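Local coordinates for ER-derived vesicles protein ERV41 (Saccharomyces cerevisiae, PDB 3ZLC) that travels in COPII-coated vesicles, is required for efficient delivery of a subset of secretory proteins to the Golgi, and facilitates retrograde transport to the endoplasmic reticulum, at residues T19-M24 with S122-R127; N159-G164 with N172-T177; D165-I170 with K201-E206; S194-L199 with L243-S248. One frame throughout, in Å; residues are numbered along the deposited sequence.

How the contacts relate
All four contacts lie in the lumenal domain of Erv41p, a fold built mainly of strands. Contacts 1 and 2 share the six-stranded sheet, where strands 19-28 and 156-163 are neighbours. Each is partly buried, but contact 1 is a regular antiparallel pairing with an apolar face, while contact 2 ties a loop to a strand through carboxylate, amide and water bonds. Contact 4, its centre about 21 Å from that of the chain, is a short parallel pairing in the other sheet, also partly buried. Contact 3 is the surface contact, apolar and without hydrogen bonds, joining two loops. Its centre is about 11 Å from that of contact 4, and Lys201 N lies 3.0 Å from Val247 O.

Contact 1 of 4, residues T19-M24 with S122-R127; sequences TVQINM and SIPVNR
Val20 and Val125 form a hydrogen-bonded pair of two antiparallel strands: Val20 N bonds Val125 O at 3.0 Å, and Val125 N bonds Val20 O almost straight, at 176°. Their side chains lie alongside, pointing the same way, and the branches that touch are Val20 CG1 and Val125 CG2, 3.8 Å apart. A chi1 of 65° sets Val20 CG1 between its own N and carbonyl carbon, next to the other valine. Ile22 comes to Val125 CG2 at about a right angle and meets it with CD1 at 3.8 Å. The bond from Ile22 N to Ile123 O, 2.7 Å long, continues the ladder. Strands 19-28 and 117-126 are thus neighbours in the six-stranded mixed sheet of the lumenal domain, and the face bearing Val20, Ile22 and Val125 packs on Tyr238 and Phe240 of strand 233-240, which belongs to the other sheet. On the reverse face Gln21, bent at chi2 (-76°), folds its amide beside Pro124, with OE1 at 3.2 Å from Pro124 CB and NE2 at 3.5 Å from Ser122 CB. Shortening Gln21 to an alanine is likely to leave the Pro124 ring and Ser122 CB without the amide that now lies against them. Beyond the ladder, Arg127 runs out extended to Asn210, which NH2 bonds; its NH1 passes Val20 CG2 and reaches Thr19 O through a water 2.9 Å from NH1.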
loop_
_atom_site.group_PDB
_atom_site.type_symbol
_atom_site.label_atom_id
_atom_site.label_comp_id
_atom_site.label_asym_id
_atom_site.label_seq_id
_atom_site.Cartn_x
_atom_site.Cartn_y
_atom_site.Cartn_z
ATOM N N THR A 19 14.314 13.135 -2.117
ATOM C CA THR A 19 13.340 12.396 -1.312
ATOM C C THR A 19 11.937 12.503 -1.899
ATOM O O THR A 19 11.666 13.374 -2.736
ATOM C CB THR A 19 13.295 12.908 0.144
ATOM O OG1 THR A 19 12.853 14.267 0.146
ATOM C CG2 THR A 19 14.674 12.830 0.796
ATOM N N VAL A 20 11.055 11.611 -1.450
ATOM C CA VAL A 20 9.646 11.638 -1.829
ATOM C C VAL A 20 8.824 11.094 -0.666
ATOM O O VAL A 20 9.307 10.238 0.084
ATOM C CB VAL A 20 9.394 10.805 -3.111
ATOM C CG1 VAL A 20 9.670 9.311 -2.852
ATOM C CG2 VAL A 20 7.965 11.028 -3.639
ATOM N N GLN A 21 7.610 11.610 -0.476
ATOM C CA GLN A 21 6.692 11.042 0.524
ATOM C C GLN A 21 5.912 9.874 -0.059
ATOM O O GLN A 21 5.356 9.983 -1.151
ATOM C CB GLN A 21 5.677 12.097 1.001
ATOM C CG GLN A 21 6.315 13.314 1.646
ATOM C CD GLN A 21 6.784 13.021 3.050
ATOM O OE1 GLN A 21 7.876 13.414 3.457
ATOM N NE2 GLN A 21 5.951 12.327 3.806
ATOM N N ILE A 22 5.860 8.757 0.667
ATOM C CA ILE A 22 4.934 7.686 0.312
ATOM C C ILE A 22 3.713 7.818 1.202
ATOM O O ILE A 22 3.826 7.794 2.438
ATOM C CB ILE A 22 5.563 6.288 0.482
ATOM C CG1 ILE A 22 6.769 6.140 -0.450
ATOM C CG2 ILE A 22 4.538 5.211 0.163
ATOM C CD1 ILE A 22 7.443 4.747 -0.405
ATOM N N ASN A 23 2.543 7.977 0.584
ATOM C CA ASN A 23 1.310 8.183 1.338
ATOM C C ASN A 23 0.508 6.898 1.300
ATOM O O ASN A 23 0.280 6.337 0.228
ATOM C CB ASN A 23 0.477 9.316 0.734
ATOM C CG ASN A 23 1.311 10.516 0.359
ATOM O OD1 ASN A 23 1.912 11.169 1.225
ATOM N ND2 ASN A 23 1.346 10.829 -0.938
ATOM N N MET A 24 0.060 6.434 2.462
ATOM C CA MET A 24 -0.578 5.127 2.560
ATOM C C MET A 24 -1.804 5.160 3.481
ATOM O O MET A 24 -1.781 5.803 4.523
ATOM C CB MET A 24 0.441 4.114 3.089
ATOM C CG MET A 24 0.164 2.689 2.690
ATOM S SD MET A 24 1.283 1.486 3.440
ATOM C CE MET A 24 2.003 2.490 4.745
ATOM N N SER A 122 2.164 9.287 6.138
ATOM C CA SER A 122 3.046 9.621 5.032
ATOM C C SER A 122 4.494 9.412 5.453
ATOM O O SER A 122 4.914 9.891 6.503
ATOM C CB SER A 122 2.805 11.065 4.586
ATOM O OG SER A 122 1.577 11.158 3.893
ATOM N N ILE A 123 5.246 8.673 4.641
ATOM C CA ILE A 123 6.629 8.343 4.987
ATOM C C ILE A 123 7.615 8.953 3.994
ATOM O O ILE A 123 7.570 8.624 2.811
ATOM C CB ILE A 123 6.861 6.816 4.965
ATOM C CG1 ILE A 123 5.798 6.089 5.792
ATOM C CG2 ILE A 123 8.270 6.475 5.475
ATOM C CD1 ILE A 123 5.839 4.564 5.652
ATOM N N PRO A 124 8.529 9.817 4.477
ATOM C CA PRO A 124 9.586 10.328 3.599
ATOM C C PRO A 124 10.634 9.251 3.348
ATOM O O PRO A 124 11.192 8.693 4.291
ATOM C CB PRO A 124 10.197 11.485 4.408
ATOM C CG PRO A 124 9.956 11.127 5.829
ATOM C CD PRO A 124 8.642 10.349 5.849
ATOM N N VAL A 125 10.889 8.944 2.085
ATOM C CA VAL A 125 11.925 7.972 1.761
ATOM C C VAL A 125 12.886 8.588 0.750
ATOM O O VAL A 125 12.548 9.567 0.067
ATOM C CB VAL A 125 11.325 6.650 1.210
ATOM C CG1 VAL A 125 10.379 6.019 2.214
ATOM C CG2 VAL A 125 10.591 6.895 -0.120
ATOM N N ASN A 126 14.086 8.036 0.654
ATOM C CA ASN A 126 14.991 8.483 -0.396
ATOM C C ASN A 126 14.343 8.121 -1.715
ATOM O O ASN A 126 13.723 7.054 -1.823
ATOM C CB ASN A 126 16.357 7.805 -0.265
ATOM C CG ASN A 126 17.079 8.190 1.009
ATOM O OD1 ASN A 126 17.126 9.363 1.376
ATOM N ND2 ASN A 126 17.645 7.198 1.694
ATOM N N ARG A 127 14.458 9.001 -2.710
ATOM C CA ARG A 127 13.848 8.754 -4.018
ATOM C C ARG A 127 14.788 7.870 -4.837
ATOM O O ARG A 127 15.389 8.310 -5.833
ATOM C CB ARG A 127 13.549 10.083 -4.738
ATOM C CG ARG A 127 12.594 9.965 -5.939
ATOM C CD ARG A 127 12.374 11.308 -6.678
ATOM N NE ARG A 127 11.648 11.068 -7.931
ATOM C CZ ARG A 127 10.326 11.137 -8.065
ATOM N NH1 ARG A 127 9.558 11.473 -7.023
ATOM N NH2 ARG A 127 9.770 10.872 -9.240
HETATM O O HOH W 1 10.026 13.516 -4.990
#

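Contact 2 of 4, residues N159-G164 with N172-T177; sequences NEFSFG and NPLDNT
Asn159 and Asn176 approach to 4.6 Å between their CA atoms, where a weak bond runs from Asn176 N to Asn159 O, while the chain of 172-175 folds into a type I beta turn beside strand 156-163, which carries a classic beta bulge, Asn159 and Glu160 both facing Asp25 of strand 19-28. Asp175 ties turn to strand with its carboxylate. OD1 accepts Phe161 N at 2.9 Å, met nearly along the C-O axis, with an N-H...O angle of 159°. OD2 takes Asn172 ND2, also at 2.9 Å; ND2 stands above the carboxylate plane, whereas OD2 lies in the plane of the Asn172 amide. Both bonds together limit how the carboxylate can turn. Replacing Asp175 by alanine would probably leave Phe161 N without this acceptor and the Asn172 amide held at its OD1 end by a water but without its ND2 acceptor. That amide passes Ser162 with ND2 at 3.4 Å from CB, and the water on its OD1 also accepts from Phe163 N. Glu160 OE2 lies 5.6 Å from Asp175 OD2, so the two like charges may raise each other's affinity for a proton; Ser162 OG donates to Glu160 OE2. Away from these polar groups, Leu174 and Phe161 lie side by side, and Tyr212 OH bonds both Phe161 O and Leu174 N. A second water accepts from Asn176 ND2 at 3.0 Å and donates to Asn159 OD1.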
loop_
_atom_site.group_PDB
_atom_site.type_symbol
_atom_site.label_atom_id
_atom_site.label_comp_id
_atom_site.label_asym_id
_atom_site.label_seq_id
_atom_site.Cartn_x
_atom_site.Cartn_y
_atom_site.Cartn_z
ATOM N N ASN A 159 -6.781 1.898 0.554
ATOM C CA ASN A 159 -7.611 3.067 0.280
ATOM C C ASN A 159 -6.791 4.105 -0.466
ATOM O O ASN A 159 -7.289 4.743 -1.403
ATOM C CB ASN A 159 -8.189 3.655 1.573
ATOM C CG ASN A 159 -9.022 2.658 2.322
ATOM O OD1 ASN A 159 -9.982 2.117 1.766
ATOM N ND2 ASN A 159 -8.638 2.361 3.578
ATOM N N GLU A 160 -5.533 4.250 -0.061
ATOM C CA GLU A 160 -4.586 5.122 -0.764
ATOM C C GLU A 160 -3.190 4.531 -0.773
ATOM O O GLU A 160 -2.747 3.948 0.222
ATOM C CB GLU A 160 -4.508 6.516 -0.107
ATOM C CG GLU A 160 -3.566 7.460 -0.908
ATOM C CD GLU A 160 -3.361 8.822 -0.256
ATOM O OE1 GLU A 160 -3.882 9.038 0.862
ATOM O OE2 GLU A 160 -2.662 9.671 -0.866
ATOM N N PHE A 161 -2.499 4.692 -1.902
ATOM C CA PHE A 161 -1.064 4.455 -1.976
ATOM C C PHE A 161 -0.532 5.368 -3.078
ATOM O O PHE A 161 -0.808 5.146 -4.255
ATOM C CB PHE A 161 -0.742 2.996 -2.299
ATOM C CG PHE A 161 0.708 2.677 -2.145
ATOM C CD1 PHE A 161 1.261 2.549 -0.877
ATOM C CD2 PHE A 161 1.533 2.542 -3.258
ATOM C CE1 PHE A 161 2.611 2.273 -0.711
ATOM C CE2 PHE A 161 2.879 2.267 -3.103
ATOM C CZ PHE A 161 3.422 2.138 -1.829
ATOM N N SER A 162 0.187 6.419 -2.694
ATOM C CA SER A 162 0.594 7.449 -3.653
ATOM C C SER A 162 1.979 7.954 -3.283
ATOM O O SER A 162 2.479 7.681 -2.171
ATOM C CB SER A 162 -0.409 8.613 -3.659
ATOM O OG SER A 162 -0.428 9.261 -2.398
ATOM N N PHE A 163 2.591 8.679 -4.218
ATOM C CA PHE A 163 3.940 9.233 -4.059
ATOM C C PHE A 163 3.861 10.722 -4.257
ATOM O O PHE A 163 3.359 11.195 -5.300
ATOM C CB PHE A 163 4.872 8.673 -5.138
ATOM C CG PHE A 163 5.087 7.191 -5.035
ATOM C CD1 PHE A 163 4.192 6.305 -5.614
ATOM C CD2 PHE A 163 6.166 6.684 -4.319
ATOM C CE1 PHE A 163 4.377 4.927 -5.510
ATOM C CE2 PHE A 163 6.366 5.296 -4.207
ATOM C CZ PHE A 163 5.466 4.424 -4.804
ATOM N N GLY A 164 4.356 11.474 -3.278
ATOM C CA GLY A 164 4.442 12.918 -3.423
ATOM C C GLY A 164 3.199 13.655 -2.948
ATOM O O GLY A 164 2.501 13.201 -2.034
ATOM N N ASN A 172 -4.269 6.810 -8.908
ATOM C CA ASN A 172 -3.281 5.810 -8.510
ATOM C C ASN A 172 -3.845 4.412 -8.729
ATOM O O ASN A 172 -4.966 4.121 -8.300
ATOM C CB ASN A 172 -2.935 5.983 -7.016
ATOM C CG ASN A 172 -2.369 7.355 -6.709
ATOM O OD1 ASN A 172 -1.344 7.754 -7.291
ATOM N ND2 ASN A 172 -3.042 8.103 -5.821
ATOM N N PRO A 173 -3.079 3.532 -9.387
ATOM C CA PRO A 173 -3.661 2.213 -9.666
ATOM C C PRO A 173 -4.107 1.456 -8.407
ATOM O O PRO A 173 -5.104 0.727 -8.476
ATOM C CB PRO A 173 -2.513 1.449 -10.319
ATOM C CG PRO A 173 -1.569 2.524 -10.864
ATOM C CD PRO A 173 -1.751 3.736 -10.005
ATOM N N LEU A 174 -3.390 1.598 -7.290
ATOM C CA LEU A 174 -3.752 0.803 -6.100
ATOM C C LEU A 174 -4.832 1.424 -5.219
ATOM O O LEU A 174 -5.363 0.739 -4.345
ATOM C CB LEU A 174 -2.519 0.442 -5.259
ATOM C CG LEU A 174 -1.466 -0.326 -6.061
ATOM C CD1 LEU A 174 -0.274 -0.636 -5.158
ATOM C CD2 LEU A 174 -2.053 -1.600 -6.683
ATOM N N ASP A 175 -5.191 2.690 -5.449
ATOM C CA ASP A 175 -6.243 3.331 -4.643
ATOM C C ASP A 175 -7.564 2.604 -4.781
ATOM O O ASP A 175 -7.956 2.231 -5.894
ATOM C CB ASP A 175 -6.493 4.793 -5.081
ATOM C CG ASP A 175 -5.421 5.744 -4.598
ATOM O OD1 ASP A 175 -4.450 5.282 -3.976
ATOM O OD2 ASP A 175 -5.529 6.957 -4.884
ATOM N N ASN A 176 -8.268 2.442 -3.661
ATOM C CA ASN A 176 -9.579 1.799 -3.662
ATOM C C ASN A 176 -9.556 0.396 -4.298
ATOM O O ASN A 176 -10.388 0.059 -5.132
ATOM C CB ASN A 176 -10.621 2.700 -4.348
ATOM C CG ASN A 176 -10.628 4.117 -3.783
ATOM O OD1 ASN A 176 -10.315 5.074 -4.488
ATOM N ND2 ASN A 176 -10.971 4.251 -2.503
ATOM N N THR A 177 -8.605 -0.425 -3.873
ATOM C CA THR A 177 -8.534 -1.808 -4.326
ATOM C C THR A 177 -8.414 -2.686 -3.095
ATOM O O THR A 177 -8.064 -2.200 -2.026
ATOM C CB THR A 177 -7.302 -2.060 -5.209
ATOM O OG1 THR A 177 -6.123 -1.821 -4.442
ATOM C CG2 THR A 177 -7.313 -1.143 -6.434
HETATM O O HOH W 2 -11.328 1.771 -0.824
HETATM O O HOH W 3 -7.669 7.577 -2.837
HETATM O O HOH W 4 1.305 8.854 -6.902
#

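Contact 3 of 4, residues D165-I170 with K201-E206; sequences DFYPYI and KKLGAE
Lys202 begins the contact by passing its CB 3.7 Å from Tyr169 OH, the two side chains crossing at about a right angle and the lysine chain then leading away. Tyr169 sits in a type I beta turn, Tyr167 to Ile170; the contact packs two surface loops together, one following strand 156-163, the other joining strands 188-200 and 209-219. Leu203 comes next and carries most of the contact. With CG placed opposite the carbonyl carbon (chi1 -64°), its CD1 enters among three residues of the turn, 3.5 Å from Tyr169 CE2, 3.8 Å from Tyr167 CB and 4.1 Å from Pro168 CD. The leucine and Tyr169 slide past each other in opposite directions, and CD2 lies 3.8 Å from Tyr169 OH. Phe200 meets both tyrosine rings from the other loop's strand, while Tyr167 OH is held by Asn210 O. No hydrogen bond joins the two segments. At the far end Glu206 offers just its backbone O, 4.5 Å from Asp165 OD2, and that carboxylate oxygen instead accepts the backbone N of Asp208.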
loop_
_atom_site.group_PDB
_atom_site.type_symbol
_atom_site.label_atom_id
_atom_site.label_comp_id
_atom_site.label_asym_id
_atom_site.label_seq_id
_atom_site.Cartn_x
_atom_site.Cartn_y
_atom_site.Cartn_z
ATOM N N ASP A 165 2.939 14.815 -3.545
ATOM C CA ASP A 165 1.801 15.635 -3.148
ATOM C C ASP A 165 0.525 15.211 -3.892
ATOM O O ASP A 165 0.547 14.975 -5.097
ATOM C CB ASP A 165 2.096 17.098 -3.477
ATOM C CG ASP A 165 3.247 17.656 -2.659
ATOM O OD1 ASP A 165 3.407 17.226 -1.505
ATOM O OD2 ASP A 165 3.996 18.507 -3.179
ATOM N N PHE A 166 -0.594 15.141 -3.189
ATOM C CA PHE A 166 -1.834 14.786 -3.867
ATOM C C PHE A 166 -2.190 15.922 -4.828
ATOM O O PHE A 166 -1.824 17.081 -4.600
ATOM C CB PHE A 166 -2.957 14.511 -2.866
ATOM C CG PHE A 166 -3.783 13.290 -3.208
ATOM C CD1 PHE A 166 -3.239 12.007 -3.097
ATOM C CD2 PHE A 166 -5.100 13.426 -3.645
ATOM C CE1 PHE A 166 -3.994 10.876 -3.419
ATOM C CE2 PHE A 166 -5.869 12.303 -3.954
ATOM C CZ PHE A 166 -5.309 11.023 -3.847
ATOM N N TYR A 167 -2.833 15.597 -5.945
ATOM C CA TYR A 167 -3.182 16.642 -6.914
ATOM C C TYR A 167 -4.518 16.267 -7.547
ATOM O O TYR A 167 -4.913 15.099 -7.478
ATOM C CB TYR A 167 -2.059 16.828 -7.952
ATOM C CG TYR A 167 -1.680 15.575 -8.697
ATOM C CD1 TYR A 167 -0.840 14.626 -8.125
ATOM C CD2 TYR A 167 -2.142 15.351 -9.991
ATOM C CE1 TYR A 167 -0.479 13.467 -8.820
ATOM C CE2 TYR A 167 -1.792 14.198 -10.688
ATOM C CZ TYR A 167 -0.956 13.270 -10.096
ATOM O OH TYR A 167 -0.607 12.129 -10.786
ATOM N N PRO A 168 -5.222 17.245 -8.141
ATOM C CA PRO A 168 -6.615 16.990 -8.541
ATOM C C PRO A 168 -6.765 15.938 -9.643
ATOM O O PRO A 168 -7.834 15.333 -9.769
ATOM C CB PRO A 168 -7.083 18.355 -9.058
ATOM C CG PRO A 168 -6.226 19.332 -8.327
ATOM C CD PRO A 168 -4.884 18.681 -8.228
ATOM N N TYR A 169 -5.709 15.714 -10.417
ATOM C CA TYR A 169 -5.782 14.815 -11.573
ATOM C C TYR A 169 -5.328 13.407 -11.233
ATOM O O TYR A 169 -5.308 12.529 -12.106
ATOM C CB TYR A 169 -4.872 15.331 -12.691
ATOM C CG TYR A 169 -4.849 16.837 -12.819
ATOM C CD1 TYR A 169 -6.029 17.571 -12.864
ATOM C CD2 TYR A 169 -3.642 17.530 -12.883
ATOM C CE1 TYR A 169 -6.009 18.972 -12.981
ATOM C CE2 TYR A 169 -3.612 18.926 -13.003
ATOM C CZ TYR A 169 -4.798 19.633 -13.047
ATOM O OH TYR A 169 -4.773 21.008 -13.186
ATOM N N ILE A 170 -4.957 13.194 -9.975
ATOM C CA ILE A 170 -4.311 11.944 -9.573
ATOM C C ILE A 170 -5.207 10.721 -9.807
ATOM O O ILE A 170 -6.428 10.784 -9.684
ATOM C CB ILE A 170 -3.806 12.011 -8.106
ATOM C CG1 ILE A 170 -2.725 10.960 -7.833
ATOM C CG2 ILE A 170 -4.947 11.898 -7.119
ATOM C CD1 ILE A 170 -1.972 11.235 -6.507
ATOM N N LYS A 201 1.907 22.259 -15.701
ATOM C CA LYS A 201 2.083 23.711 -15.704
ATOM C C LYS A 201 0.896 24.449 -15.076
ATOM O O LYS A 201 1.036 25.584 -14.617
ATOM C CB LYS A 201 2.374 24.212 -17.124
ATOM C CG LYS A 201 3.784 23.886 -17.601
ATOM C CD LYS A 201 4.013 24.347 -19.033
ATOM C CE LYS A 201 5.435 24.034 -19.483
ATOM N NZ LYS A 201 5.633 24.298 -20.937
ATOM N N LYS A 202 -0.265 23.795 -15.042
ATOM C CA LYS A 202 -1.450 24.359 -14.387
ATOM C C LYS A 202 -1.337 24.345 -12.857
ATOM O O LYS A 202 -2.111 25.006 -12.166
ATOM C CB LYS A 202 -2.711 23.604 -14.817
ATOM C CG LYS A 202 -3.403 24.179 -16.049
ATOM C CD LYS A 202 -4.746 23.490 -16.283
ATOM C CE LYS A 202 -5.802 24.470 -16.792
ATOM N NZ LYS A 202 -6.042 24.390 -18.257
ATOM N N LEU A 203 -0.366 23.596 -12.339
ATOM C CA LEU A 203 -0.191 23.434 -10.897
ATOM C C LEU A 203 1.111 24.069 -10.378
ATOM O O LEU A 203 1.188 24.515 -9.225
ATOM C CB LEU A 203 -0.226 21.945 -10.530
ATOM C CG LEU A 203 -1.553 21.231 -10.786
ATOM C CD1 LEU A 203 -1.491 19.792 -10.297
ATOM C CD2 LEU A 203 -2.707 21.969 -10.122
ATOM N N GLY A 204 2.134 24.102 -11.230
ATOM C CA GLY A 204 3.434 24.623 -10.836
ATOM C C GLY A 204 4.470 23.526 -10.639
ATOM O O GLY A 204 4.122 22.360 -10.440
ATOM N N ALA A 205 5.745 23.900 -10.674
ATOM C CA ALA A 205 6.836 22.936 -10.519
ATOM C C ALA A 205 7.154 22.652 -9.050
ATOM O O ALA A 205 7.826 21.672 -8.734
ATOM C CB ALA A 205 8.082 23.428 -11.253
ATOM N N GLU A 206 6.676 23.518 -8.163
ATOM C CA GLU A 206 6.921 23.370 -6.732
ATOM C C GLU A 206 6.146 22.212 -6.114
ATOM O O GLU A 206 6.509 21.717 -5.044
ATOM C CB GLU A 206 6.600 24.670 -5.990
ATOM C CG GLU A 206 5.122 25.027 -5.951
ATOM C CD GLU A 206 4.633 25.696 -7.231
ATOM O OE1 GLU A 206 5.461 25.937 -8.140
ATOM O OE2 GLU A 206 3.421 25.991 -7.325
#

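Contact 4 of 4, residues S194-L199 with L243-S248; sequences SVVPTL and LSIVVS
A chi1 of -177° turns Val196 CG1 opposite its backbone N, which brings this methyl to 3.7 Å from Ile245 CD1 and 3.8 Å from Leu243 CD1. Ile245 points CG1 away from its carbonyl carbon (chi1 -61°) and runs on extended, crossing Val196 at about a right angle. Residues 194-199 of strand 188-200 and strand 243-247 run parallel in the eight-stranded mixed sheet, the axes of these short parts 29° apart. Three backbone bonds join them: Ile245 N to Pro197 O, Leu199 N to Ile245 O, and Val247 N to Leu199 O, the last a near-straight bond of 2.7 Å. Thr198 shares a face with Ile245, lying side by side with it, and sets CG2 3.8 Å from Ile245 CB; on the reverse face Leu199 CB and Val246 CG2 stand more loosely, 4.4 Å apart. Pro197 has no N-H to give, and its ring lies instead against the start of the partner strand, CD 3.1 Å from Leu243 O and CG 3.4 Å from Ser244 OG. Strand 8-12 pairs with 243-247, its Tyr10 and Gln8 touching Ile245, and Gln211 of strand 209-219 touches both Thr198 and Ile245. The side chains meet mostly through carbon and no side-chain hydrogen bond joins the strands, so their register is set by the backbone ladder, with apolar packing round Val196 beside it.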
loop_
_atom_site.group_PDB
_atom_site.type_symbol
_atom_site.label_atom_id
_atom_site.label_comp_id
_atom_site.label_asym_id
_atom_site.label_seq_id
_atom_site.Cartn_x
_atom_site.Cartn_y
_atom_site.Cartn_z
ATOM N N SER A 194 6.155 1.633 -10.609
ATOM C CA SER A 194 7.172 2.405 -11.326
ATOM C C SER A 194 6.660 3.835 -11.391
ATOM O O SER A 194 5.599 4.108 -11.979
ATOM C CB SER A 194 7.387 1.846 -12.731
ATOM O OG SER A 194 8.437 2.540 -13.411
ATOM N N VAL A 195 7.419 4.747 -10.791
ATOM C CA VAL A 195 6.938 6.082 -10.469
ATOM C C VAL A 195 7.500 7.110 -11.451
ATOM O O VAL A 195 8.710 7.149 -11.705
ATOM C CB VAL A 195 7.335 6.444 -9.006
ATOM C CG1 VAL A 195 6.756 7.798 -8.588
ATOM C CG2 VAL A 195 6.838 5.357 -8.044
ATOM N N VAL A 196 6.617 7.936 -12.002
ATOM C CA VAL A 196 7.013 8.947 -12.980
ATOM C C VAL A 196 6.697 10.313 -12.417
ATOM O O VAL A 196 5.542 10.567 -12.057
ATOM C CB VAL A 196 6.218 8.785 -14.280
ATOM C CG1 VAL A 196 6.682 9.811 -15.333
ATOM C CG2 VAL A 196 6.374 7.395 -14.808
ATOM N N PRO A 197 7.717 11.200 -12.313
ATOM C CA PRO A 197 7.429 12.550 -11.826
ATOM C C PRO A 197 6.785 13.352 -12.948
ATOM O O PRO A 197 7.138 13.180 -14.117
ATOM C CB PRO A 197 8.823 13.117 -11.512
ATOM C CG PRO A 197 9.737 12.423 -12.518
ATOM C CD PRO A 197 9.153 11.007 -12.616
ATOM N N THR A 198 5.840 14.220 -12.610
ATOM C CA THR A 198 5.169 14.989 -13.654
ATOM C C THR A 198 5.185 16.482 -13.354
ATOM O O THR A 198 5.172 16.900 -12.197
ATOM C CB THR A 198 3.724 14.535 -13.825
ATOM O OG1 THR A 198 3.065 14.571 -12.549
ATOM C CG2 THR A 198 3.678 13.126 -14.390
ATOM N N LEU A 199 5.233 17.287 -14.399
ATOM C CA LEU A 199 5.105 18.719 -14.212
ATOM C C LEU A 199 3.817 19.164 -14.882
ATOM O O LEU A 199 3.709 19.146 -16.110
ATOM C CB LEU A 199 6.322 19.464 -14.782
ATOM C CG LEU A 199 6.215 21.000 -14.861
ATOM C CD1 LEU A 199 5.594 21.572 -13.611
ATOM C CD2 LEU A 199 7.573 21.647 -15.096
ATOM N N LEU A 243 12.713 9.767 -16.366
ATOM C CA LEU A 243 12.088 10.754 -17.245
ATOM C C LEU A 243 10.977 11.481 -16.489
ATOM O O LEU A 243 10.641 11.104 -15.368
ATOM C CB LEU A 243 11.561 10.106 -18.532
ATOM C CG LEU A 243 10.714 8.832 -18.480
ATOM C CD1 LEU A 243 9.304 9.102 -17.998
ATOM C CD2 LEU A 243 10.675 8.161 -19.854
ATOM N N SER A 244 10.436 12.526 -17.105
ATOM C CA SER A 244 9.301 13.260 -16.556
ATOM C C SER A 244 8.268 13.428 -17.649
ATOM O O SER A 244 8.594 13.408 -18.843
ATOM C CB SER A 244 9.737 14.649 -16.079
ATOM O OG SER A 244 10.596 14.549 -14.966
ATOM N N ILE A 245 7.019 13.598 -17.250
ATOM C CA ILE A 245 5.999 13.965 -18.211
ATOM C C ILE A 245 5.622 15.417 -17.961
ATOM O O ILE A 245 5.219 15.784 -16.846
ATOM C CB ILE A 245 4.764 13.081 -18.072
ATOM C CG1 ILE A 245 5.121 11.613 -18.334
ATOM C CG2 ILE A 245 3.671 13.553 -19.018
ATOM C CD1 ILE A 245 4.038 10.616 -17.839
ATOM N N VAL A 246 5.762 16.252 -18.987
ATOM C CA VAL A 246 5.385 17.650 -18.856
ATOM C C VAL A 246 3.991 17.848 -19.429
ATOM O O VAL A 246 3.696 17.427 -20.553
ATOM C CB VAL A 246 6.401 18.580 -19.555
ATOM C CG1 VAL A 246 5.876 20.015 -19.611
ATOM C CG2 VAL A 246 7.730 18.534 -18.821
ATOM N N VAL A 247 3.121 18.471 -18.645
ATOM C CA VAL A 247 1.761 18.713 -19.098
ATOM C C VAL A 247 1.584 20.211 -19.319
ATOM O O VAL A 247 1.623 20.987 -18.361
ATOM C CB VAL A 247 0.721 18.195 -18.090
ATOM C CG1 VAL A 247 -0.657 18.684 -18.473
ATOM C CG2 VAL A 247 0.754 16.657 -17.995
ATOM N N SER A 248 1.422 20.609 -20.581
ATOM C CA SER A 248 1.197 22.010 -20.941
ATOM C C SER A 248 -0.232 22.200 -21.433
ATOM O O SER A 248 -0.983 21.233 -21.551
ATOM C CB SER A 248 2.179 22.463 -22.026
ATOM O OG SER A 248 3.522 22.379 -21.581
#